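Local coordinates for homocitrate synthase (Sulfolobus acidocaldarius, PDB 6KTQ), which catalyses the aldol-type condensation of 2-oxoglutarate with acetyl-CoA to give homocitrate, the first step of lysine biosynthesis through alpha-aminoadipate, at residues A77-P80 and D81-E84; A108-R111 and D112-G116; G85-R88 and I89-K93. One frame throughout, in Å; residues are numbered along the deposited sequence.

Contact 1 leads from a loop into the first turn of helix 80-94, and contact 3 takes up most of the rest, while contact 2 leads into helix 110-118, the next helix of the barrel. Contact 1 is at the surface; contacts 2 and 3 are partly buried. All three share helical backbone bonds. The helix starts, 77-84 and 108-116, touch coenzyme A and carry side-chain polar pairs; contact 3 adds isoleucine packing and an Arg-87/Lys-91 pair of like charge, with the Ile-86 side chain about 11 Å from the cofactor. Contacts 1 and 2 meet, Ala-77 CB lying 3.4 Å from Asp-112 OD1 and Tyr-83 CE2 3.7 Å from Val-115 CG1; contacts 2 and 3 do not touch.

Contact 1: residues A77-P80 and D81-E84; sequences AVSP and DIYE. With COA (coenzyme A), chain E.
Ser-79 and Asp-81 are joined by a short hydrogen bond, Ser-79 OG donating to Asp-81 OD1 over 2.5 Å. The hydroxyl comes from above the carboxylate, 51° out of its plane. It is brought there by a chi1 of 68°, which sets OG between the serine's own backbone N and carbonyl carbon. A leucine in place of Asp-81 would probably leave this hydroxyl without its acceptor and free to turn at the helix start.

Ser-79 sits at the N-cap, and the backbone bonds of the first turn start at its O. Ser-79 O receives Tyr-83 N at 3.2 Å in a nearly straight bond (175°) and, weakly, Ile-82 N; Pro-80 O then takes Glu-84 N at 3.0 Å.

Apolar contact comes from Val-78, whose CG1 meets Ile-82 CD1 at 3.5 Å. Both Val-78 branches also reach the cofactor, CG2 lying 3.5 Å from C6P and CG1 3.6 Å from O9P in the pantetheine arm of coenzyme A.

The segment thus carries the chain from strand 70-74 into helix 80-94 of the TIM barrel, beside the coenzyme A pocket. The Tyr-83 side chain meets helix 110-118, touching Val-115 and hydrogen-bonding through OH to Glu-118.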
# COMPACT_ATOMS: atom_id res chain seq x y z
N ALA A 77 -19.54 -11.09 33.18
CA ALA A 77 -20.95 -11.40 33.54
C ALA A 77 -21.36 -12.85 33.30
O ALA A 77 -22.43 -13.26 33.74
CB ALA A 77 -21.91 -10.48 32.79
N VAL A 78 -20.55 -13.64 32.59
CA VAL A 78 -20.99 -14.96 32.14
C VAL A 78 -21.14 -15.91 33.33
O VAL A 78 -22.12 -16.63 33.41
CB VAL A 78 -20.01 -15.55 31.10
CG1 VAL A 78 -20.28 -17.04 30.89
CG2 VAL A 78 -20.19 -14.83 29.78
N SER A 79 -20.18 -15.91 34.24
CA SER A 79 -20.23 -16.80 35.42
C SER A 79 -19.29 -16.31 36.50
O SER A 79 -18.38 -15.54 36.22
CB SER A 79 -19.87 -18.22 35.04
OG SER A 79 -18.51 -18.37 34.67
N PRO A 80 -19.51 -16.75 37.75
CA PRO A 80 -18.64 -16.28 38.83
C PRO A 80 -17.19 -16.66 38.66
O PRO A 80 -16.27 -15.88 39.00
CB PRO A 80 -19.22 -16.94 40.09
CG PRO A 80 -20.62 -17.29 39.75
CD PRO A 80 -20.75 -17.38 38.25
N ASP A 81 -16.94 -17.86 38.15
CA ASP A 81 -15.57 -18.29 37.97
C ASP A 81 -14.81 -17.45 36.91
O ASP A 81 -13.59 -17.23 37.03
CB ASP A 81 -15.50 -19.77 37.61
CG ASP A 81 -16.02 -20.08 36.21
OD1 ASP A 81 -17.26 -20.10 36.04
OD2 ASP A 81 -15.20 -20.29 35.28
N ILE A 82 -15.52 -16.99 35.89
CA ILE A 82 -14.88 -16.17 34.85
C ILE A 82 -14.51 -14.79 35.44
O ILE A 82 -13.40 -14.32 35.27
CB ILE A 82 -15.76 -16.05 33.60
CG1 ILE A 82 -15.85 -17.43 32.93
CG2 ILE A 82 -15.15 -15.03 32.64
CD1 ILE A 82 -16.95 -17.58 31.91
N TYR A 83 -15.42 -14.20 36.20
CA TYR A 83 -15.13 -13.00 36.94
C TYR A 83 -13.87 -13.14 37.80
O TYR A 83 -12.99 -12.28 37.75
CB TYR A 83 -16.33 -12.65 37.83
CG TYR A 83 -16.15 -11.40 38.63
CD1 TYR A 83 -15.34 -11.38 39.77
CD2 TYR A 83 -16.80 -10.23 38.26
CE1 TYR A 83 -15.18 -10.23 40.51
CE2 TYR A 83 -16.65 -9.06 39.00
CZ TYR A 83 -15.83 -9.07 40.12
OH TYR A 83 -15.68 -7.93 40.84
N GLU A 84 -13.81 -14.20 38.59
CA GLU A 84 -12.69 -14.44 39.49
C GLU A 84 -11.38 -14.67 38.76
O GLU A 84 -10.33 -14.24 39.23
CB GLU A 84 -12.96 -15.63 40.40
CG GLU A 84 -11.82 -15.96 41.37
CD GLU A 84 -11.37 -14.79 42.26
OE1 GLU A 84 -12.22 -13.94 42.61
OE2 GLU A 84 -10.18 -14.72 42.61
N1A COA E . -25.86 -6.03 23.88
C2A COA E . -27.00 -6.05 24.61
N3A COA E . -27.83 -7.13 24.69
C4A COA E . -27.56 -8.26 24.01
C5A COA E . -26.34 -8.32 23.20
C6A COA E . -25.49 -7.11 23.16
N6A COA E . -24.36 -7.13 22.42
N7A COA E . -26.30 -9.55 22.65
C8A COA E . -27.41 -10.22 23.06
N9A COA E . -28.15 -9.44 23.85
C1B COA E . -29.37 -9.83 24.59
C2B COA E . -30.48 -10.40 23.77
O2B COA E . -31.27 -9.42 23.11
C3B COA E . -31.24 -11.11 24.87
O3B COA E . -31.92 -10.24 25.75
P3B COA E . -33.35 -10.67 26.32
O7A COA E . -33.92 -9.33 26.62
O8A COA E . -32.98 -11.53 27.52
O9A COA E . -34.04 -11.42 25.23
C4B COA E . -30.15 -11.77 25.66
O4B COA E . -29.02 -10.89 25.51
C5B COA E . -30.17 -13.15 25.01
O5B COA E . -29.43 -14.12 25.63
P1A COA E . -29.77 -15.11 26.85
O1A COA E . -28.46 -15.79 26.67
O2A COA E . -31.05 -15.89 26.74
O3A COA E . -29.81 -14.06 28.06
P2A COA E . -29.45 -14.31 29.58
O4A COA E . -30.16 -15.55 30.07
O5A COA E . -29.60 -12.99 30.28
O6A COA E . -27.88 -14.58 29.60
CBP COA E . -25.54 -14.10 29.25
CCP COA E . -26.97 -13.58 29.11
CDP COA E . -24.53 -13.08 28.71
CEP COA E . -25.25 -14.33 30.74
CAP COA E . -25.47 -15.44 28.51
OAP COA E . -25.99 -15.36 27.17
C9P COA E . -24.07 -15.95 28.45
O9P COA E . -23.54 -16.33 29.47
N8P COA E . -23.50 -15.92 27.24
C7P COA E . -22.15 -16.38 26.97
C6P COA E . -21.29 -15.22 26.43
C5P COA E . -21.79 -14.81 25.06
O5P COA E . -22.93 -15.13 24.70
N4P COA E . -20.95 -14.09 24.30
C3P COA E . -21.39 -13.58 23.00
C2P COA E . -20.28 -13.05 22.12
S1P COA E . -21.12 -12.27 20.71

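Contact 2: residues A108-R111 and D112-G116. With COA (coenzyme A), chain E.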
# COMPACT_ATOMS: atom_id res chain seq x y z
N ALA A 108 -23.63 -4.50 25.36
CA ALA A 108 -24.01 -3.11 25.48
C ALA A 108 -25.11 -3.04 26.54
O ALA A 108 -26.26 -2.80 26.22
CB ALA A 108 -24.50 -2.58 24.15
N VAL A 109 -24.75 -3.29 27.79
CA VAL A 109 -25.70 -3.19 28.89
C VAL A 109 -24.91 -2.67 30.08
O VAL A 109 -23.79 -3.12 30.33
CB VAL A 109 -26.46 -4.51 29.23
CG1 VAL A 109 -26.92 -5.25 27.99
CG2 VAL A 109 -25.64 -5.44 30.10
N LYS A 110 -25.50 -1.71 30.79
CA LYS A 110 -24.86 -1.01 31.90
C LYS A 110 -24.21 -1.95 32.90
O LYS A 110 -23.06 -1.74 33.30
CB LYS A 110 -25.88 -0.13 32.64
CG LYS A 110 -25.97 1.32 32.17
CD LYS A 110 -27.07 2.10 32.90
CE LYS A 110 -27.27 1.65 34.35
NZ LYS A 110 -28.32 2.43 35.07
N ARG A 111 -24.95 -2.97 33.31
CA ARG A 111 -24.42 -3.99 34.24
C ARG A 111 -23.05 -4.50 33.79
O ARG A 111 -22.06 -4.31 34.49
CB ARG A 111 -25.40 -5.16 34.38
CG ARG A 111 -25.06 -6.14 35.49
CD ARG A 111 -25.41 -5.60 36.87
NE ARG A 111 -24.38 -4.74 37.46
CZ ARG A 111 -23.51 -5.09 38.41
NH1 ARG A 111 -23.50 -6.31 38.94
NH2 ARG A 111 -22.62 -4.20 38.86
N ASP A 112 -22.98 -5.13 32.61
CA ASP A 112 -21.70 -5.67 32.10
C ASP A 112 -20.60 -4.64 32.17
O ASP A 112 -19.50 -4.93 32.65
CB ASP A 112 -21.82 -6.15 30.65
CG ASP A 112 -22.63 -7.37 30.51
OD1 ASP A 112 -23.37 -7.67 31.47
OD2 ASP A 112 -22.55 -8.03 29.46
N ILE A 113 -20.90 -3.42 31.72
CA ILE A 113 -19.91 -2.34 31.70
C ILE A 113 -19.39 -2.01 33.11
O ILE A 113 -18.18 -1.92 33.33
CB ILE A 113 -20.47 -1.09 30.99
CG1 ILE A 113 -20.58 -1.36 29.49
CG2 ILE A 113 -19.56 0.11 31.22
CD1 ILE A 113 -21.60 -0.52 28.76
N GLU A 114 -20.32 -1.85 34.05
CA GLU A 114 -19.96 -1.58 35.46
C GLU A 114 -19.08 -2.69 36.04
O GLU A 114 -18.11 -2.42 36.76
CB GLU A 114 -21.22 -1.45 36.32
CG GLU A 114 -22.03 -0.18 36.05
CD GLU A 114 -23.52 -0.34 36.34
OE1 GLU A 114 -23.92 -1.39 36.87
OE2 GLU A 114 -24.29 0.58 36.01
N VAL A 115 -19.40 -3.93 35.70
CA VAL A 115 -18.60 -5.06 36.15
C VAL A 115 -17.19 -4.95 35.56
O VAL A 115 -16.19 -4.98 36.29
CB VAL A 115 -19.25 -6.40 35.78
CG1 VAL A 115 -18.33 -7.55 36.13
CG2 VAL A 115 -20.59 -6.56 36.50
N GLY A 116 -17.13 -4.78 34.24
CA GLY A 116 -15.85 -4.55 33.57
C GLY A 116 -15.05 -3.44 34.22
O GLY A 116 -13.86 -3.59 34.45
N1A COA E . -25.86 -6.03 23.88
C2A COA E . -27.00 -6.05 24.61
N3A COA E . -27.83 -7.13 24.69
C4A COA E . -27.56 -8.26 24.01
C5A COA E . -26.34 -8.32 23.20
C6A COA E . -25.49 -7.11 23.16
N6A COA E . -24.36 -7.13 22.42
N7A COA E . -26.30 -9.55 22.65
C8A COA E . -27.41 -10.22 23.06
N9A COA E . -28.15 -9.44 23.85
C1B COA E . -29.37 -9.83 24.59
C2B COA E . -30.48 -10.40 23.77
O2B COA E . -31.27 -9.42 23.11
C3B COA E . -31.24 -11.11 24.87
O3B COA E . -31.92 -10.24 25.75
P3B COA E . -33.35 -10.67 26.32
O7A COA E . -33.92 -9.33 26.62
O8A COA E . -32.98 -11.53 27.52
O9A COA E . -34.04 -11.42 25.23
C4B COA E . -30.15 -11.77 25.66
O4B COA E . -29.02 -10.89 25.51
C5B COA E . -30.17 -13.15 25.01
O5B COA E . -29.43 -14.12 25.63
P1A COA E . -29.77 -15.11 26.85
O1A COA E . -28.46 -15.79 26.67
O2A COA E . -31.05 -15.89 26.74
O3A COA E . -29.81 -14.06 28.06
P2A COA E . -29.45 -14.31 29.58
O4A COA E . -30.16 -15.55 30.07
O5A COA E . -29.60 -12.99 30.28
O6A COA E . -27.88 -14.58 29.60
CBP COA E . -25.54 -14.10 29.25
CCP COA E . -26.97 -13.58 29.11
CDP COA E . -24.53 -13.08 28.71
CEP COA E . -25.25 -14.33 30.74
CAP COA E . -25.47 -15.44 28.51
OAP COA E . -25.99 -15.36 27.17
C9P COA E . -24.07 -15.95 28.45
O9P COA E . -23.54 -16.33 29.47
N8P COA E . -23.50 -15.92 27.24
C7P COA E . -22.15 -16.38 26.97
C6P COA E . -21.29 -15.22 26.43
C5P COA E . -21.79 -14.81 25.06
O5P COA E . -22.93 -15.13 24.70
N4P COA E . -20.95 -14.09 24.30
C3P COA E . -21.39 -13.58 23.00
C2P COA E . -20.28 -13.05 22.12
S1P COA E . -21.12 -12.27 20.71
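Arg-111 and Glu-114 form a salt bridge on the outer side of the helix start, with Arg-111 NE donating to Glu-114 OE1. The bond is weak at 3.4 Å, although its N-H...O angle is 164°. OE1 lies at the edge of the guanidinium, close to its plane, while the guanidinium and carboxylate planes are turned 48° apart. Bends at chi2 and chi3 fold the arginine back along the helix, where Val-115 CG2 sits over one guanidinium face, 3.8 Å from Arg-111 CZ. The other carboxylate oxygen, Glu-114 OE2, is held by Tyr-156 OH; Lys-110 NZ stays 4.5 Å from OE2, beyond a salt bridge.

The segment leads into helix 110-118, in the beta-alpha-beta unit between strands 101-106 and 123-129. Val-109 is the N-cap, and its O accepts Ile-113 N at 3.2 Å. Next, Lys-110 O takes Glu-114 N (2.8 Å) and Arg-111 O takes Val-115 N (2.9 Å).

Buried Asp-112 places OD1 3.5 Å from Val-109 CG2, while its OD2 is hydrogen-bonded to His-75 NE2 and salt-bridged to Arg-107 NE. Val-109 CG1 touches the adenine at C2A, and Ala-108 N donates to N1A of coenzyme A at 3.1 Å.

Contact 3: residues G85-R88 and I89-K93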
# COMPACT_ATOMS: atom_id res chain seq x y z
N GLY A 85 -11.43 -15.38 37.63
CA GLY A 85 -10.22 -15.61 36.82
C GLY A 85 -9.72 -14.29 36.26
O GLY A 85 -8.52 -14.01 36.28
N ILE A 86 -10.64 -13.46 35.79
CA ILE A 86 -10.23 -12.15 35.23
C ILE A 86 -9.62 -11.28 36.31
O ILE A 86 -8.57 -10.68 36.08
CB ILE A 86 -11.37 -11.41 34.55
CG1 ILE A 86 -11.77 -12.19 33.32
CG2 ILE A 86 -10.91 -10.04 34.09
CD1 ILE A 86 -13.09 -11.75 32.74
N ARG A 87 -10.25 -11.25 37.48
CA ARG A 87 -9.72 -10.50 38.62
C ARG A 87 -8.29 -10.92 38.96
O ARG A 87 -7.43 -10.07 39.15
CB ARG A 87 -10.65 -10.63 39.84
CG ARG A 87 -10.40 -9.65 40.97
CD ARG A 87 -10.94 -10.17 42.31
NE ARG A 87 -10.29 -11.42 42.72
CZ ARG A 87 -9.06 -11.52 43.26
NH1 ARG A 87 -8.59 -12.72 43.58
NH2 ARG A 87 -8.32 -10.43 43.49
N ARG A 88 -8.03 -12.23 39.04
CA ARG A 88 -6.70 -12.75 39.34
C ARG A 88 -5.66 -12.36 38.31
O ARG A 88 -4.51 -12.05 38.64
CB ARG A 88 -6.73 -14.27 39.40
CG ARG A 88 -7.18 -14.84 40.76
CD ARG A 88 -6.14 -15.82 41.27
NE ARG A 88 -6.53 -17.20 40.99
CZ ARG A 88 -5.69 -18.22 40.81
NH1 ARG A 88 -4.37 -18.07 40.84
NH2 ARG A 88 -6.19 -19.41 40.58
N ILE A 89 -6.05 -12.42 37.05
CA ILE A 89 -5.17 -12.02 35.98
C ILE A 89 -4.85 -10.54 36.11
O ILE A 89 -3.69 -10.16 35.98
CB ILE A 89 -5.79 -12.34 34.60
CG1 ILE A 89 -5.79 -13.86 34.38
CG2 ILE A 89 -5.01 -11.65 33.50
CD1 ILE A 89 -6.76 -14.38 33.32
N ILE A 90 -5.85 -9.70 36.36
CA ILE A 90 -5.60 -8.24 36.49
C ILE A 90 -4.68 -7.93 37.67
O ILE A 90 -3.78 -7.09 37.58
CB ILE A 90 -6.91 -7.46 36.62
CG1 ILE A 90 -7.63 -7.49 35.28
CG2 ILE A 90 -6.65 -6.03 37.05
CD1 ILE A 90 -9.11 -7.24 35.34
N LYS A 91 -4.87 -8.66 38.76
CA LYS A 91 -3.97 -8.59 39.90
C LYS A 91 -2.53 -8.95 39.50
O LYS A 91 -1.60 -8.24 39.87
CB LYS A 91 -4.50 -9.48 41.03
CG LYS A 91 -3.66 -9.52 42.29
CD LYS A 91 -4.45 -10.06 43.48
CE LYS A 91 -3.63 -10.06 44.77
NZ LYS A 91 -4.42 -9.59 45.94
N LEU A 92 -2.35 -10.04 38.74
CA LEU A 92 -1.01 -10.43 38.29
C LEU A 92 -0.37 -9.38 37.35
O LEU A 92 0.85 -9.20 37.34
CB LEU A 92 -1.02 -11.80 37.62
CG LEU A 92 -1.21 -12.99 38.57
CD1 LEU A 92 -1.48 -14.25 37.76
CD2 LEU A 92 -0.01 -13.17 39.49
N LYS A 93 -1.22 -8.69 36.59
CA LYS A 93 -0.79 -7.61 35.71
C LYS A 93 -0.30 -6.41 36.53
O LYS A 93 0.79 -5.89 36.31
CB LYS A 93 -1.94 -7.18 34.81
CG LYS A 93 -1.74 -5.86 34.05
CD LYS A 93 -0.51 -5.91 33.16
CE LYS A 93 -0.29 -4.62 32.39
NZ LYS A 93 -1.41 -4.33 31.45
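The guanidinium of Arg-87 is approached obliquely by Lys-91, the lysine CD lying 3.9 Å from Arg-87 NH2. The two side chains run side by side and point the same way, about one turn apart, an arrangement that begins with CG anti to the backbone N in each residue (chi1 -166° and 180°). Their charged ends stop 4.7 Å apart, measured from Arg-87 NH2 to Lys-91 NZ. The salt bridge from Arg-87 NH1 to Glu-84 probably offsets part of the repulsion. The guanidinium of Arg-88 instead forms a salt bridge with Asp-54.

Apolar contact lies on another side of the helix, where Ile-86 CG2 meets Ile-90 CD1 at 3.6 Å. Four residues are just over one turn of an alpha-helix, which brings the two isoleucines to the same side. Ile-90 CG1 also rests 3.4 Å from Ile-86 O, because a chi1 of -71° swings it beside its own backbone N. Ile-89 repeats the arrangement, its CG1 being 3.3 Å from Gly-85 O.

Four consecutive i to i+4 hydrogen bonds confirm regular alpha-helix through the segment. Ile-89 N to Gly-85 O measures 3.0 Å and Ile-90 N to Ile-86 O 2.9 Å; Lys-91 N and Leu-92 N bond in the same way to Arg-87 O and Arg-88 O.

The whole belongs to the beta-alpha-beta unit of strand 70-74, helix 80-94 and strand 101-106. Ile-86 and Ile-89 pack on Ala-73 of the first strand, and Ile-89 and Ile-90 on Ile-102 of the second. Along the helix flank, Arg-88 and Leu-92 touch Val-57 of helix 53-66.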